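PDB 3TTG: putative aminomethyltransferase from Leptospirillum rubarum, which probably binds folate through a domain related to the glycine cleavage T-protein and, as in YgfZ-like relatives, may support iron-sulfur protein maintenance rather than aminomethyl transfer. Local coordinates for residues N57-K69 and S250-G262. Sequence-based numbering, arbitrary orientation.
Sequences NFLQGIASQDILK and SVGVSYNKGCYVG
Lys257 drives its ammonium into the turn that follows helix 55-60, making this a polar, partly buried loop-to-loop contact between that turn and the loop joining helix 249-252 to helix 263-271. Three backbone carbonyls accept from the ammonium: Lys257 NZ lies 2.6 Å from Gln60 O, 2.7 Å from Ala63 O and 2.9 Å from Gln65 O. They are used differently, since NZ sits on an in-plane lone pair of Gln60 O but above the carbonyl plane of Gln65 O. The Lys257 side chain runs extended to CD and bends there (chi3 -73°), laying CE against one face of the Gln60 side-chain amide; NZ also makes a weak bond to Gln60 OE1 at 3.3 Å. That amide is fixed in rotation, OE1 accepting from Ile67 N and NE2 donating to Asp66 OD1. Lys257 opens a Lys-Gly-Cys-Tyr-x-Gly-Gln sequence, with Val261 at the variable place, consistent with the signature of YgfZ-like members of the T-protein family; Lys257, Tyr260 and Val261 of this motif all meet the 57-69 segment. Val261 N donates to Gly61 O (3.1 Å), and a water bridges Ile62 O and Val261 O. The Tyr260 ring receives Ser64 over one face as a CH-pi contact, with Ser64 CA 3.9 Å from the Tyr260 ring centroid and 26° off the normal. Ser64 is also held by its polar atoms: Ser254 N reaches Ser64 O at 2.9 Å in a nearly straight bond (170° at the hydrogen), while Ser64 OG donates to Gly252 O at 2.7 Å, at the end of helix 249-252. Phe79 N of strand 75-81 also bonds Ser64 OG, tying the turn to the sheet.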
loop_
_atom_site.group_PDB
_atom_site.type_symbol
_atom_site.label_atom_id
_atom_site.label_comp_id
_atom_site.label_asym_id
_atom_site.label_seq_id
_atom_site.Cartn_x
_atom_site.Cartn_y
_atom_site.Cartn_z
ATOM N N ASN A 57 -6.347 20.116 -12.998
ATOM C CA ASN A 57 -6.919 19.525 -14.202
ATOM C C ASN A 57 -5.945 18.498 -14.829
ATOM O O ASN A 57 -6.357 17.453 -15.354
ATOM C CB ASN A 57 -7.254 20.658 -15.191
ATOM C CG ASN A 57 -8.493 21.455 -14.789
ATOM O OD1 ASN A 57 -9.191 21.132 -13.818
ATOM N ND2 ASN A 57 -8.804 22.526 -15.522
ATOM N N PHE A 58 -4.666 18.862 -14.842
ATOM C CA PHE A 58 -3.615 18.015 -15.364
ATOM C C PHE A 58 -3.637 16.639 -14.615
ATOM O O PHE A 58 -3.792 15.602 -15.238
ATOM C CB PHE A 58 -2.267 18.733 -15.230
ATOM C CG PHE A 58 -1.053 17.870 -15.392
ATOM C CD1 PHE A 58 -0.849 17.147 -16.562
ATOM C CD2 PHE A 58 -0.193 17.658 -14.329
ATOM C CE1 PHE A 58 0.212 16.242 -16.663
ATOM C CE2 PHE A 58 0.900 16.787 -14.447
ATOM C CZ PHE A 58 1.084 16.076 -15.608
ATOM N N LEU A 59 -3.537 16.650 -13.311
ATOM C CA LEU A 59 -3.523 15.415 -12.539
ATOM C C LEU A 59 -4.848 14.698 -12.523
ATOM O O LEU A 59 -4.867 13.473 -12.582
ATOM C CB LEU A 59 -3.028 15.670 -11.117
ATOM C CG LEU A 59 -1.533 16.040 -11.014
ATOM C CD1 LEU A 59 -1.146 16.268 -9.554
ATOM C CD2 LEU A 59 -0.658 14.956 -11.588
ATOM N N GLN A 60 -5.949 15.428 -12.536
ATOM C CA GLN A 60 -7.294 14.819 -12.555
ATOM C C GLN A 60 -7.532 13.958 -13.799
ATOM O O GLN A 60 -8.277 12.977 -13.728
ATOM C CB GLN A 60 -8.347 15.947 -12.516
ATOM C CG GLN A 60 -9.801 15.521 -12.436
ATOM C CD GLN A 60 -10.204 15.059 -11.046
ATOM O OE1 GLN A 60 -9.418 14.533 -10.251
ATOM N NE2 GLN A 60 -11.482 15.174 -10.760
ATOM N N GLY A 61 -6.905 14.318 -14.930
ATOM C CA GLY A 61 -7.058 13.578 -16.170
ATOM C C GLY A 61 -6.175 12.341 -16.237
ATOM O O GLY A 61 -6.350 11.498 -17.119
ATOM N N ILE A 62 -5.295 12.141 -15.272
ATOM C CA ILE A 62 -4.422 10.949 -15.342
ATOM C C ILE A 62 -4.520 10.026 -14.118
ATOM O O ILE A 62 -4.225 8.849 -14.260
ATOM C CB ILE A 62 -2.965 11.308 -15.639
ATOM C CG1 ILE A 62 -2.384 12.154 -14.610
ATOM C CG2 ILE A 62 -2.836 11.998 -17.020
ATOM C CD1 ILE A 62 -0.941 12.649 -14.936
ATOM N N ALA A 63 -4.909 10.550 -12.958
ATOM C CA ALA A 63 -5.146 9.808 -11.729
ATOM C C ALA A 63 -6.555 9.197 -11.799
ATOM O O ALA A 63 -7.491 9.838 -12.301
ATOM C CB ALA A 63 -5.050 10.741 -10.520
ATOM N N SER A 64 -6.725 8.025 -11.210
ATOM C CA SER A 64 -8.054 7.395 -11.136
ATOM C C SER A 64 -8.919 7.976 -9.998
ATOM O O SER A 64 -10.136 7.813 -9.986
ATOM C CB SER A 64 -7.945 5.889 -10.977
ATOM O OG SER A 64 -7.284 5.548 -9.781
ATOM N N GLN A 65 -8.272 8.653 -9.029
ATOM C CA GLN A 65 -8.930 9.252 -7.899
ATOM C C GLN A 65 -9.384 10.677 -8.222
ATOM O O GLN A 65 -8.818 11.342 -9.077
ATOM C CB GLN A 65 -7.962 9.258 -6.695
ATOM C CG GLN A 65 -8.579 9.740 -5.348
ATOM C CD GLN A 65 -9.786 8.955 -4.941
ATOM O OE1 GLN A 65 -10.931 9.307 -5.254
ATOM N NE2 GLN A 65 -9.573 7.850 -4.273
ATOM N N ASP A 66 -10.451 11.100 -7.599
ATOM C CA ASP A 66 -10.934 12.474 -7.656
ATOM C C ASP A 66 -10.019 13.368 -6.756
ATOM O O ASP A 66 -10.106 13.286 -5.509
ATOM C CB ASP A 66 -12.357 12.557 -7.164
ATOM C CG ASP A 66 -12.961 13.918 -7.395
ATOM O OD1 ASP A 66 -12.182 14.891 -7.635
ATOM O OD2 ASP A 66 -14.180 14.036 -7.273
ATOM N N ILE A 67 -9.104 14.097 -7.401
ATOM C CA ILE A 67 -8.112 15.013 -6.802
ATOM C C ILE A 67 -8.740 16.394 -6.524
ATOM O O ILE A 67 -8.260 17.061 -5.643
ATOM C CB ILE A 67 -6.881 15.139 -7.819
ATOM C CG1 ILE A 67 -6.195 13.797 -8.042
ATOM C CG2 ILE A 67 -5.842 16.214 -7.446
ATOM C CD1 ILE A 67 -6.012 12.926 -6.827
ATOM N N LEU A 68 -9.741 16.844 -7.314
ATOM C CA LEU A 68 -10.382 18.165 -7.189
ATOM C C LEU A 68 -11.200 18.307 -5.917
ATOM O O LEU A 68 -11.172 19.360 -5.282
ATOM C CB LEU A 68 -11.338 18.433 -8.389
ATOM C CG LEU A 68 -10.752 18.412 -9.781
ATOM C CD1 LEU A 68 -11.879 18.535 -10.837
ATOM C CD2 LEU A 68 -9.710 19.468 -9.939
ATOM N N LYS A 69 -11.977 17.277 -5.588
ATOM C CA LYS A 69 -12.837 17.286 -4.400
ATOM C C LYS A 69 -12.032 17.255 -3.103
ATOM O O LYS A 69 -12.531 17.725 -2.068
ATOM C CB LYS A 69 -13.841 16.103 -4.410
ATOM C CG LYS A 69 -13.304 14.721 -3.937
ATOM C CD LYS A 69 -14.019 14.175 -2.679
ATOM C CE LYS A 69 -13.638 14.794 -1.339
ATOM N NZ LYS A 69 -14.442 16.001 -0.958
ATOM N N SER A 250 -12.517 0.957 -4.163
ATOM C CA SER A 250 -13.279 1.804 -3.236
ATOM C C SER A 250 -12.383 2.931 -2.657
ATOM O O SER A 250 -12.817 4.041 -2.558
ATOM C CB SER A 250 -13.884 0.967 -2.105
ATOM O OG SER A 250 -14.550 1.803 -1.178
ATOM N N VAL A 251 -11.107 2.669 -2.405
ATOM C CA VAL A 251 -10.202 3.708 -1.860
ATOM C C VAL A 251 -9.336 4.471 -2.931
ATOM O O VAL A 251 -8.929 5.631 -2.688
ATOM C CB VAL A 251 -9.305 3.055 -0.754
ATOM C CG1 VAL A 251 -8.367 2.012 -1.319
ATOM C CG2 VAL A 251 -8.496 4.101 -0.008
ATOM N N GLY A 252 -9.135 3.875 -4.096
ATOM C CA GLY A 252 -8.255 4.412 -5.142
ATOM C C GLY A 252 -8.887 4.917 -6.432
ATOM O O GLY A 252 -8.175 5.467 -7.256
ATOM N N VAL A 253 -10.198 4.697 -6.651
ATOM C CA VAL A 253 -10.886 5.120 -7.888
ATOM C C VAL A 253 -12.093 5.918 -7.544
ATOM O O VAL A 253 -12.816 5.520 -6.631
ATOM C CB VAL A 253 -11.316 3.842 -8.691
ATOM C CG1 VAL A 253 -12.136 4.179 -9.928
ATOM C CG2 VAL A 253 -10.134 2.991 -9.078
ATOM N N SER A 254 -12.381 6.957 -8.305
ATOM C CA SER A 254 -13.666 7.655 -8.227
ATOM C C SER A 254 -14.511 7.240 -9.410
ATOM O O SER A 254 -14.062 7.381 -10.531
ATOM C CB SER A 254 -13.539 9.164 -8.209
ATOM O OG SER A 254 -14.790 9.792 -8.449
ATOM N N TYR A 255 -15.746 6.740 -9.162
ATOM C CA TYR A 255 -16.689 6.409 -10.210
ATOM C C TYR A 255 -17.601 7.617 -10.548
ATOM O O TYR A 255 -18.513 7.443 -11.331
ATOM C CB TYR A 255 -17.557 5.218 -9.762
ATOM C CG TYR A 255 -16.770 3.933 -9.751
ATOM C CD1 TYR A 255 -16.444 3.287 -10.932
ATOM C CD2 TYR A 255 -16.303 3.384 -8.557
ATOM C CE1 TYR A 255 -15.633 2.165 -10.939
ATOM C CE2 TYR A 255 -15.520 2.237 -8.549
ATOM C CZ TYR A 255 -15.228 1.597 -9.742
ATOM O OH TYR A 255 -14.515 0.408 -9.783
ATOM N N ASN A 256 -17.444 8.784 -9.894
ATOM C CA ASN A 256 -18.246 9.971 -10.189
ATOM C C ASN A 256 -17.472 11.095 -10.901
ATOM O O ASN A 256 -18.098 11.970 -11.474
ATOM C CB ASN A 256 -18.843 10.515 -8.877
ATOM C CG ASN A 256 -19.878 9.601 -8.317
ATOM O OD1 ASN A 256 -20.839 9.256 -9.013
ATOM N ND2 ASN A 256 -19.701 9.144 -7.084
ATOM N N LYS A 257 -16.180 11.013 -11.021
ATOM C CA LYS A 257 -15.413 12.093 -11.626
ATOM C C LYS A 257 -15.483 12.134 -13.175
ATOM O O LYS A 257 -15.913 11.190 -13.786
ATOM C CB LYS A 257 -13.980 12.000 -11.175
ATOM C CG LYS A 257 -13.243 10.791 -11.713
ATOM C CD LYS A 257 -11.777 10.759 -11.368
ATOM C CE LYS A 257 -10.973 11.744 -12.133
ATOM N NZ LYS A 257 -9.521 11.625 -11.850
ATOM N N GLY A 258 -14.877 13.135 -13.756
ATOM C CA GLY A 258 -14.783 13.292 -15.204
ATOM C C GLY A 258 -13.654 12.475 -15.805
ATOM O O GLY A 258 -13.041 11.628 -15.133
ATOM N N CYS A 259 -13.423 12.703 -17.107
ATOM C CA CYS A 259 -12.451 11.981 -17.921
ATOM C C CYS A 259 -11.098 11.745 -17.254
ATOM O O CYS A 259 -10.450 12.687 -16.762
ATOM C CB CYS A 259 -12.265 12.740 -19.232
ATOM S SG CYS A 259 -11.145 11.946 -20.408
ATOM N N TYR A 260 -10.621 10.505 -17.350
ATOM C CA TYR A 260 -9.261 10.130 -16.949
ATOM C C TYR A 260 -8.860 8.898 -17.696
ATOM O O TYR A 260 -9.704 8.093 -18.125
ATOM C CB TYR A 260 -9.111 9.974 -15.412
ATOM C CG TYR A 260 -9.825 8.807 -14.780
ATOM C CD1 TYR A 260 -9.225 7.555 -14.710
ATOM C CD2 TYR A 260 -11.133 8.919 -14.346
ATOM C CE1 TYR A 260 -9.867 6.486 -14.098
ATOM C CE2 TYR A 260 -11.781 7.861 -13.723
ATOM C CZ TYR A 260 -11.147 6.637 -13.619
ATOM O OH TYR A 260 -11.761 5.536 -13.097
ATOM N N VAL A 261 -7.561 8.698 -17.791
ATOM C CA VAL A 261 -6.987 7.555 -18.478
ATOM C C VAL A 261 -7.433 6.255 -17.817
ATOM O O VAL A 261 -7.191 6.012 -16.627
ATOM C CB VAL A 261 -5.424 7.636 -18.540
ATOM C CG1 VAL A 261 -4.833 6.423 -19.240
ATOM C CG2 VAL A 261 -4.953 8.912 -19.237
ATOM N N GLY A 262 -7.998 5.372 -18.613
ATOM C CA GLY A 262 -8.500 4.112 -18.097
ATOM C C GLY A 262 -9.921 4.135 -17.551
ATOM O O GLY A 262 -10.452 3.078 -17.161
HETATM O O HOH W 1 -13.912 15.810 -12.588
HETATM O O HOH W 2 -5.538 6.448 -14.283
HETATM O O HOH W 3 -12.059 6.453 -3.626
#